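Local structure of transcriptional regulator (NtrC family) (Aquifex aeolicus, 3DZD) at residues F200-G205 with T212-K217; V6-S11 with D51-D56; A153-T158 with S292-Y297. The protein probably activates sigma54-dependent transcription as an AAA+ ATPase of the NtrC family under control of its receiver domain, and is seen here in the inactive state. All blocks are in the same frame, centred on the assembly; numbering follows the deposited sequence.

Contact 1 (F200-G205 with T212-K217); sequences FGHEKG and TRKKGK
H202 lays one face of its imidazole against the side chain of K214, its partner in an antiparallel hydrogen-bonded pair. K214 CB stands 3.7 Å from the centroid of the H202 ring and 28° off the ring normal, a CH-pi contact displaced toward the rim. Further out, the lysine chain bends and brings K214 CE to 3.4 Å from H202 NE2, so the aliphatic part of K214 follows that rim. A chi1 of 48° sets H202 CG between its backbone N and carbonyl carbon, which turns the ring over K214. On the other face of the hairpin, R213 CG rests against E203 CB at 3.2 Å. Both chains then diverge, so this pair meets through methylenes, and the guanidinium of R213 goes to D72 of the second subunit in a salt bridge. The backbone evidence is uneven. K214 N donates to H202 O at 2.8 Å and nearly straight, 175°, whereas the return bond from H202 N to K214 O is weak. Beyond it the two chains close up at G201 and G216, G201 N lying 3.3 Å from G216 CA, with no side chain on either to hold them apart. With an alanine at H202, the K214 methylenes would probably lose their aromatic cover and the lysine chain would be freer to turn. These segments are the two arms of a hairpin, and G205 opens the GAFTGA sequence at its tip, the loop by which activators of this family engage sigma54. The chemistry thus implies a hairpin base held by one good backbone bond and by carbon packing on both faces, while the charge of R213 is probably balanced largely by D72 in the receiver domain of the second subunit.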
loop_
_atom_site.group_PDB
_atom_site.type_symbol
_atom_site.label_atom_id
_atom_site.label_comp_id
_atom_site.label_asym_id
_atom_site.label_seq_id
_atom_site.Cartn_x
_atom_site.Cartn_y
_atom_site.Cartn_z
ATOM N N PHE A 200 -16.831 -8.586 -8.541
ATOM C CA PHE A 200 -17.423 -9.538 -7.604
ATOM C C PHE A 200 -16.452 -10.604 -7.107
ATOM O O PHE A 200 -16.727 -11.297 -6.133
ATOM C CB PHE A 200 -18.652 -10.195 -8.233
ATOM C CG PHE A 200 -19.779 -9.240 -8.468
ATOM C CD1 PHE A 200 -20.693 -8.967 -7.463
ATOM C CD2 PHE A 200 -19.914 -8.597 -9.685
ATOM C CE1 PHE A 200 -21.727 -8.077 -7.670
ATOM C CE2 PHE A 200 -20.946 -7.705 -9.901
ATOM C CZ PHE A 200 -21.854 -7.443 -8.892
ATOM N N GLY A 201 -15.313 -10.729 -7.768
ATOM C CA GLY A 201 -14.369 -11.762 -7.407
ATOM C C GLY A 201 -14.944 -13.133 -7.692
ATOM O O GLY A 201 -16.135 -13.274 -7.990
ATOM N N HIS A 202 -14.097 -14.149 -7.605
ATOM C CA HIS A 202 -14.531 -15.516 -7.854
ATOM C C HIS A 202 -14.012 -16.439 -6.764
ATOM O O HIS A 202 -13.061 -16.110 -6.057
ATOM C CB HIS A 202 -14.055 -15.988 -9.228
ATOM C CG HIS A 202 -12.607 -15.718 -9.493
ATOM N ND1 HIS A 202 -11.617 -16.640 -9.228
ATOM C CD2 HIS A 202 -11.981 -14.629 -9.997
ATOM C CE1 HIS A 202 -10.444 -16.130 -9.558
ATOM N NE2 HIS A 202 -10.637 -14.910 -10.027
ATOM N N GLU A 203 -14.640 -17.597 -6.631
ATOM C CA GLU A 203 -14.275 -18.516 -5.572
ATOM C C GLU A 203 -14.740 -19.923 -5.902
ATOM O O GLU A 203 -15.941 -20.172 -6.000
ATOM C CB GLU A 203 -14.866 -18.034 -4.247
ATOM C CG GLU A 203 -14.970 -19.090 -3.173
ATOM C CD GLU A 203 -16.361 -19.674 -3.092
ATOM O OE1 GLU A 203 -17.306 -19.003 -3.558
ATOM O OE2 GLU A 203 -16.508 -20.798 -2.563
ATOM N N LYS A 204 -13.776 -20.823 -6.097
ATOM C CA LYS A 204 -14.039 -22.234 -6.403
ATOM C C LYS A 204 -14.063 -22.529 -7.909
ATOM O O LYS A 204 -14.695 -23.489 -8.354
ATOM C CB LYS A 204 -15.329 -22.717 -5.726
ATOM C CG LYS A 204 -15.543 -24.221 -5.756
ATOM C CD LYS A 204 -16.835 -24.602 -5.051
ATOM C CE LYS A 204 -17.121 -26.086 -5.200
ATOM N NZ LYS A 204 -15.974 -26.918 -4.747
ATOM N N GLY A 205 -13.375 -21.698 -8.688
ATOM C CA GLY A 205 -13.212 -21.936 -10.114
ATOM C C GLY A 205 -14.270 -21.335 -11.022
ATOM O O GLY A 205 -14.711 -21.980 -11.972
ATOM N N THR A 212 -9.263 -21.403 -7.261
ATOM C CA THR A 212 -8.509 -20.503 -6.399
ATOM C C THR A 212 -9.275 -19.199 -6.208
ATOM O O THR A 212 -9.581 -18.502 -7.175
ATOM C CB THR A 212 -7.113 -20.212 -6.974
ATOM O OG1 THR A 212 -7.222 -19.934 -8.376
ATOM C CG2 THR A 212 -6.203 -21.413 -6.778
ATOM N N ARG A 213 -9.585 -18.877 -4.957
ATOM C CA ARG A 213 -10.439 -17.735 -4.647
ATOM C C ARG A 213 -9.733 -16.393 -4.828
ATOM O O ARG A 213 -8.558 -16.246 -4.488
ATOM C CB ARG A 213 -10.977 -17.844 -3.221
ATOM C CG ARG A 213 -12.125 -16.898 -2.934
ATOM C CD ARG A 213 -12.144 -16.478 -1.483
ATOM N NE ARG A 213 -10.935 -15.738 -1.139
ATOM C CZ ARG A 213 -10.666 -15.273 0.074
ATOM N NH1 ARG A 213 -11.525 -15.472 1.064
ATOM N NH2 ARG A 213 -9.538 -14.614 0.299
ATOM N N LYS A 214 -10.466 -15.419 -5.363
ATOM C CA LYS A 214 -9.955 -14.063 -5.545
ATOM C C LYS A 214 -11.007 -13.038 -5.126
ATOM O O LYS A 214 -12.175 -13.146 -5.495
ATOM C CB LYS A 214 -9.543 -13.825 -7.001
ATOM C CG LYS A 214 -8.848 -12.484 -7.240
ATOM C CD LYS A 214 -8.961 -12.024 -8.697
ATOM C CE LYS A 214 -10.405 -11.683 -9.082
ATOM N NZ LYS A 214 -10.529 -11.260 -10.510
ATOM N N LYS A 215 -10.583 -12.041 -4.356
ATOM C CA LYS A 215 -11.493 -11.009 -3.861
ATOM C C LYS A 215 -11.828 -9.990 -4.951
ATOM O O LYS A 215 -10.951 -9.547 -5.698
ATOM C CB LYS A 215 -10.875 -10.284 -2.662
ATOM C CG LYS A 215 -10.071 -11.172 -1.739
ATOM C CD LYS A 215 -9.452 -10.383 -0.592
ATOM C CE LYS A 215 -10.418 -10.233 0.577
ATOM N NZ LYS A 215 -9.709 -10.033 1.878
ATOM N N GLY A 216 -13.097 -9.611 -5.035
ATOM C CA GLY A 216 -13.509 -8.588 -5.976
ATOM C C GLY A 216 -13.171 -7.197 -5.478
ATOM O O GLY A 216 -12.911 -7.000 -4.288
ATOM N N LYS A 217 -13.169 -6.233 -6.393
ATOM C CA LYS A 217 -12.909 -4.841 -6.056
ATOM C C LYS A 217 -13.954 -4.314 -5.068
ATOM O O LYS A 217 -13.643 -3.504 -4.195
ATOM C CB LYS A 217 -12.919 -3.976 -7.319
ATOM C CG LYS A 217 -12.027 -4.475 -8.432
ATOM C CD LYS A 217 -10.596 -3.983 -8.273
ATOM C CE LYS A 217 -9.894 -3.870 -9.625
ATOM N NZ LYS A 217 -8.530 -3.289 -9.505
#

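Contact 2 (V6-S11 with D51-D56); sequences VDDEES and DVWMPD
The W53 indole meets D8 at its edge: CZ3 lies 3.8 Å from D8 CG, near the ring plane, with the carboxylate turned 77° to the ring. Over one face of that indole sits the backbone N of P55, offset toward the rim. D8 OD1 also comes close to P55 CG, at 3.0 Å. A second pair of flat groups, the carboxylates of D7 and D51, stands 67° apart, with D7 OD1 only 2.5 Å from D51 OD2. Each aspartate's remaining oxygen is fixed by an Asx turn: E9 N donates to D7 OD2 at 2.8 Å, on the anti lone pair, and W53 N to D51 OD1 at 3.0 Å. Behind the acids, the selenium of M54, a selenomethionine, packs 3.8 Å from D7 CA, and its CE touches V6 CG1 crosswise. The backbones join through D51 N and V6 O.

This cluster matches the acidic pocket of CheY-like receivers, and D51 probably corresponds to their phosphorylated aspartate. K101, apparently in the position of their conserved lysine, forms a salt bridge to D51 OD2. The pocket lies at the C-terminal ends of the neighbouring parallel strands 2-6 and 47-51, where residues 6-11 run on into helix 10-22 and residues 51-56 into the short strand 53-54, with helix 33-42 packed on V6 and M54.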
loop_
_atom_site.group_PDB
_atom_site.type_symbol
_atom_site.label_atom_id
_atom_site.label_comp_id
_atom_site.label_asym_id
_atom_site.label_seq_id
_atom_site.Cartn_x
_atom_site.Cartn_y
_atom_site.Cartn_z
ATOM N N VAL A 6 10.361 -3.312 31.489
ATOM C CA VAL A 6 10.424 -2.428 32.649
ATOM C C VAL A 6 9.595 -2.979 33.812
ATOM O O VAL A 6 8.365 -3.034 33.730
ATOM C CB VAL A 6 9.897 -1.027 32.305
ATOM C CG1 VAL A 6 10.155 -0.075 33.452
ATOM C CG2 VAL A 6 10.546 -0.517 31.028
ATOM N N ASP A 7 10.264 -3.375 34.895
ATOM C CA ASP A 7 9.570 -3.955 36.044
ATOM C C ASP A 7 10.427 -3.979 37.305
ATOM O O ASP A 7 11.652 -4.077 37.242
ATOM C CB ASP A 7 9.066 -5.372 35.725
ATOM C CG ASP A 7 7.954 -5.834 36.673
ATOM O OD1 ASP A 7 6.820 -6.061 36.210
ATOM O OD2 ASP A 7 8.207 -5.973 37.884
ATOM N N ASP A 8 9.755 -3.915 38.449
ATOM C CA ASP A 8 10.407 -3.882 39.752
ATOM C C ASP A 8 10.933 -5.249 40.198
ATOM O O ASP A 8 11.914 -5.330 40.936
ATOM C CB ASP A 8 9.427 -3.347 40.800
ATOM C CG ASP A 8 10.078 -3.121 42.146
ATOM O OD1 ASP A 8 10.788 -2.107 42.299
ATOM O OD2 ASP A 8 9.871 -3.952 43.054
ATOM N N GLU A 9 10.288 -6.321 39.754
ATOM C CA GLU A 9 10.602 -7.648 40.273
ATOM C C GLU A 9 11.381 -8.541 39.309
ATOM O O GLU A 9 11.031 -8.663 38.137
ATOM C CB GLU A 9 9.322 -8.346 40.721
ATOM C CG GLU A 9 8.649 -7.661 41.895
ATOM C CD GLU A 9 7.409 -8.393 42.360
ATOM O OE1 GLU A 9 7.015 -9.384 41.702
ATOM O OE2 GLU A 9 6.828 -7.974 43.384
ATOM N N GLU A 10 12.434 -9.170 39.823
ATOM C CA GLU A 10 13.259 -10.081 39.028
ATOM C C GLU A 10 12.424 -11.180 38.377
ATOM O O GLU A 10 12.688 -11.585 37.248
ATOM C CB GLU A 10 14.357 -10.713 39.893
ATOM C CG GLU A 10 15.407 -9.735 40.416
ATOM C CD GLU A 10 16.345 -9.233 39.328
ATOM O OE1 GLU A 10 16.469 -9.907 38.283
ATOM O OE2 GLU A 10 16.965 -8.164 39.523
ATOM N N SER A 11 11.423 -11.667 39.096
ATOM C CA SER A 11 10.546 -12.705 38.571
ATOM C C SER A 11 9.998 -12.299 37.208
ATOM O O SER A 11 9.684 -13.141 36.364
ATOM C CB SER A 11 9.397 -12.973 39.541
ATOM O OG SER A 11 8.666 -11.789 39.793
ATOM N N ASP A 51 5.397 -2.207 33.506
ATOM C CA ASP A 51 4.562 -2.468 34.671
ATOM C C ASP A 51 3.801 -1.203 35.067
ATOM O O ASP A 51 4.372 -0.114 35.114
ATOM C CB ASP A 51 5.384 -3.007 35.850
ATOM C CG ASP A 51 4.522 -3.740 36.871
ATOM O OD1 ASP A 51 3.479 -3.187 37.279
ATOM O OD2 ASP A 51 4.875 -4.870 37.264
ATOM N N VAL A 52 2.505 -1.351 35.328
ATOM C CA VAL A 52 1.658 -0.228 35.725
ATOM C C VAL A 52 2.170 0.467 36.985
ATOM O O VAL A 52 1.970 1.667 37.168
ATOM C CB VAL A 52 0.207 -0.676 35.967
ATOM C CG1 VAL A 52 -0.457 -1.059 34.653
ATOM C CG2 VAL A 52 0.174 -1.830 36.959
ATOM N N TRP A 53 2.824 -0.293 37.857
ATOM C CA TRP A 53 3.383 0.274 39.079
ATOM C C TRP A 53 4.906 0.190 39.096
ATOM O O TRP A 53 5.489 -0.864 38.841
ATOM C CB TRP A 53 2.807 -0.408 40.327
ATOM C CG TRP A 53 3.433 0.086 41.608
ATOM C CD1 TRP A 53 2.973 1.087 42.413
ATOM C CD2 TRP A 53 4.642 -0.394 42.217
ATOM N NE1 TRP A 53 3.815 1.257 43.485
ATOM C CE2 TRP A 53 4.846 0.362 43.389
ATOM C CE3 TRP A 53 5.568 -1.388 41.885
ATOM C CZ2 TRP A 53 5.939 0.153 44.232
ATOM C CZ3 TRP A 53 6.654 -1.592 42.723
ATOM C CH2 TRP A 53 6.830 -0.825 43.882
HETATM N N MSE A 54 5.536 1.315 39.415
HETATM C CA MSE A 54 6.986 1.411 39.483
HETATM C C MSE A 54 7.368 2.256 40.694
HETATM O O MSE A 54 6.599 3.122 41.115
HETATM C CB MSE A 54 7.527 2.038 38.196
HETATM C CG MSE A 54 7.377 1.150 36.973
HETATM SE SE MSE A 54 8.487 -0.453 37.103
HETATM C CE MSE A 54 10.239 0.362 37.346
ATOM N N PRO A 55 8.557 2.009 41.261
ATOM C CA PRO A 55 9.000 2.739 42.454
ATOM C C PRO A 55 9.038 4.254 42.251
ATOM O O PRO A 55 8.361 4.979 42.978
ATOM C CB PRO A 55 10.419 2.205 42.684
ATOM C CG PRO A 55 10.443 0.881 42.015
ATOM C CD PRO A 55 9.552 1.017 40.820
ATOM N N ASP A 56 9.808 4.717 41.270
ATOM C CA ASP A 56 10.069 6.148 41.099
ATOM C C ASP A 56 9.124 6.878 40.137
ATOM O O ASP A 56 9.567 7.718 39.348
ATOM C CB ASP A 56 11.530 6.380 40.680
ATOM C CG ASP A 56 11.976 5.464 39.543
ATOM O OD1 ASP A 56 11.127 4.751 38.967
ATOM O OD2 ASP A 56 13.182 5.456 39.225
#

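Contact 3 (A153-T158 with S292-Y297); sequences APVLIT and SVFQIY
I296 holds CG1 anti to its carbonyl carbon (chi1 -61°), and its extended chain carries CD1 to 4.0 Å from V155 CG1, on the face that V155, I157, F294 and I296 share. V155, with CG1 anti to its own N (chi1 -180°), leaves CG2 beside that N, where it comes near F294 CB and sits at the edge of the phenyl ring. That ring's CE2 touches A153 CB at 3.7 Å. On the reverse face, L156 and Q295 run side by side in the same direction, and L156 CB packs against S292 CB.

The two strands are parallel, their axes 17° apart, and four backbone bonds alternate between them. F294 N to P154 O is the longest, at 3.2 Å, and T158 N to I296 O the shortest, at 2.9 Å. L156 O accepts from I296 N and also from a water, 2.6 Å away, that bonds to T158 OG1 at 2.8 Å. Q295 NE2 lies 2.5 Å from this water, suspiciously short, so that leg is doubtful; the water would link both polar side chains to the backbone.

Strand 294-297 edges the AAA+ sheet within this chain; strand 155-158, between it and strand 265-270, leads into the P-loop. The I157 side chain touches K165, the P-loop lysine at the start of helix 165-176, and is about 7 Å from the bound ADP. Chemically, the faces differ: that of V155 and I296 is hydrocarbon under helices 136-149 and 165-176, while that of L156 adds T158 OG1 and perhaps Q295, joined through water.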
loop_
_atom_site.group_PDB
_atom_site.type_symbol
_atom_site.label_atom_id
_atom_site.label_comp_id
_atom_site.label_asym_id
_atom_site.label_seq_id
_atom_site.Cartn_x
_atom_site.Cartn_y
_atom_site.Cartn_z
ATOM N N ALA A 153 -22.805 9.809 -0.213
ATOM C CA ALA A 153 -23.540 9.814 -1.475
ATOM C C ALA A 153 -22.576 9.693 -2.659
ATOM O O ALA A 153 -21.482 10.254 -2.627
ATOM C CB ALA A 153 -24.383 11.079 -1.588
ATOM N N PRO A 154 -22.968 8.945 -3.698
ATOM C CA PRO A 154 -22.038 8.742 -4.813
ATOM C C PRO A 154 -21.839 10.009 -5.649
ATOM O O PRO A 154 -22.684 10.903 -5.655
ATOM C CB PRO A 154 -22.713 7.640 -5.637
ATOM C CG PRO A 154 -23.695 6.992 -4.684
ATOM C CD PRO A 154 -24.177 8.121 -3.843
ATOM N N VAL A 155 -20.710 10.076 -6.336
ATOM C CA VAL A 155 -20.378 11.223 -7.160
ATOM C C VAL A 155 -20.106 10.761 -8.577
ATOM O O VAL A 155 -19.378 9.802 -8.785
ATOM C CB VAL A 155 -19.128 11.958 -6.627
ATOM C CG1 VAL A 155 -18.799 13.155 -7.492
ATOM C CG2 VAL A 155 -19.348 12.390 -5.189
ATOM N N LEU A 156 -20.705 11.440 -9.543
ATOM C CA LEU A 156 -20.445 11.180 -10.946
ATOM C C LEU A 156 -19.599 12.321 -11.500
ATOM O O LEU A 156 -19.994 13.479 -11.438
ATOM C CB LEU A 156 -21.757 11.070 -11.732
ATOM C CG LEU A 156 -21.594 10.926 -13.254
ATOM C CD1 LEU A 156 -21.025 9.558 -13.607
ATOM C CD2 LEU A 156 -22.911 11.165 -13.994
ATOM N N ILE A 157 -18.432 11.986 -12.029
ATOM C CA ILE A 157 -17.546 12.969 -12.625
ATOM C C ILE A 157 -17.619 12.883 -14.149
ATOM O O ILE A 157 -17.211 11.884 -14.728
ATOM C CB ILE A 157 -16.088 12.741 -12.179
ATOM C CG1 ILE A 157 -16.009 12.683 -10.651
ATOM C CG2 ILE A 157 -15.185 13.818 -12.734
ATOM C CD1 ILE A 157 -14.655 12.301 -10.128
ATOM N N THR A 158 -18.144 13.924 -14.788
ATOM C CA THR A 158 -18.221 13.980 -16.247
ATOM C C THR A 158 -17.088 14.817 -16.833
ATOM O O THR A 158 -16.676 15.831 -16.274
ATOM C CB THR A 158 -19.581 14.545 -16.749
ATOM O OG1 THR A 158 -20.652 13.766 -16.208
ATOM C CG2 THR A 158 -19.659 14.500 -18.286
ATOM N N SER A 292 -25.285 9.473 -9.222
ATOM C CA SER A 292 -25.077 10.888 -9.494
ATOM C C SER A 292 -25.816 11.835 -8.542
ATOM O O SER A 292 -26.215 12.926 -8.939
ATOM C CB SER A 292 -25.469 11.200 -10.935
ATOM O OG SER A 292 -26.840 10.928 -11.138
ATOM N N VAL A 293 -25.984 11.411 -7.291
ATOM C CA VAL A 293 -26.519 12.263 -6.238
ATOM C C VAL A 293 -25.749 13.584 -6.164
ATOM O O VAL A 293 -26.339 14.637 -5.948
ATOM C CB VAL A 293 -26.471 11.540 -4.872
ATOM C CG1 VAL A 293 -26.933 12.455 -3.765
ATOM C CG2 VAL A 293 -27.331 10.288 -4.913
ATOM N N PHE A 294 -24.424 13.510 -6.321
ATOM C CA PHE A 294 -23.593 14.684 -6.588
ATOM C C PHE A 294 -22.916 14.553 -7.941
ATOM O O PHE A 294 -22.592 13.455 -8.380
ATOM C CB PHE A 294 -22.495 14.841 -5.541
ATOM C CG PHE A 294 -23.000 15.154 -4.176
ATOM C CD1 PHE A 294 -23.768 16.285 -3.952
ATOM C CD2 PHE A 294 -22.688 14.325 -3.105
ATOM C CE1 PHE A 294 -24.236 16.576 -2.685
ATOM C CE2 PHE A 294 -23.147 14.609 -1.837
ATOM C CZ PHE A 294 -23.925 15.735 -1.622
ATOM N N GLN A 295 -22.669 15.677 -8.594
ATOM C CA GLN A 295 -21.966 15.646 -9.864
ATOM C C GLN A 295 -20.878 16.695 -9.907
ATOM O O GLN A 295 -20.941 17.696 -9.199
ATOM C CB GLN A 295 -22.921 15.864 -11.033
ATOM C CG GLN A 295 -23.997 14.814 -11.157
ATOM C CD GLN A 295 -24.674 14.868 -12.503
ATOM O OE1 GLN A 295 -25.893 15.019 -12.593
ATOM N NE2 GLN A 295 -23.881 14.755 -13.568
ATOM N N ILE A 296 -19.877 16.448 -10.746
ATOM C CA ILE A 296 -18.836 17.415 -11.007
ATOM C C ILE A 296 -18.532 17.314 -12.483
ATOM O O ILE A 296 -18.419 16.209 -13.023
ATOM C CB ILE A 296 -17.543 17.095 -10.234
ATOM C CG1 ILE A 296 -17.789 17.113 -8.731
ATOM C CG2 ILE A 296 -16.427 18.064 -10.627
ATOM C CD1 ILE A 296 -16.658 16.515 -7.919
ATOM N N TYR A 297 -18.402 18.466 -13.128
ATOM C CA TYR A 297 -18.027 18.530 -14.529
ATOM C C TYR A 297 -16.617 19.100 -14.657
ATOM O O TYR A 297 -16.362 20.208 -14.204
ATOM C CB TYR A 297 -19.013 19.415 -15.300
ATOM C CG TYR A 297 -18.600 19.638 -16.729
ATOM C CD1 TYR A 297 -18.751 18.637 -17.673
ATOM C CD2 TYR A 297 -18.046 20.838 -17.133
ATOM C CE1 TYR A 297 -18.369 18.826 -18.977
ATOM C CE2 TYR A 297 -17.668 21.046 -18.431
ATOM C CZ TYR A 297 -17.829 20.038 -19.355
ATOM O OH TYR A 297 -17.440 20.225 -20.662
HETATM O O HOH W 1 -21.390 14.213 -13.532
#

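How the contacts relate
From the N terminus, contact 2 comes first: it closes a 39-residue loop within the receiver domain, joining the ends of two neighbouring strands. It is complete before either other contact opens. Contact 3 then begins at 153-158 and closes only at 292-297, spanning most of the sigma54-interaction domain and setting the last strand of its sheet in chain order, an edge strand, beside the first. Contact 1 nests inside that loop as a local hairpin. None cross. Contacts 1 and 3 have centres about 29 Å apart, whereas the centre of contact 2 lies about 51 Å from that of contact 1 and about 58 Å from that of contact 3, in keeping with a separate domain.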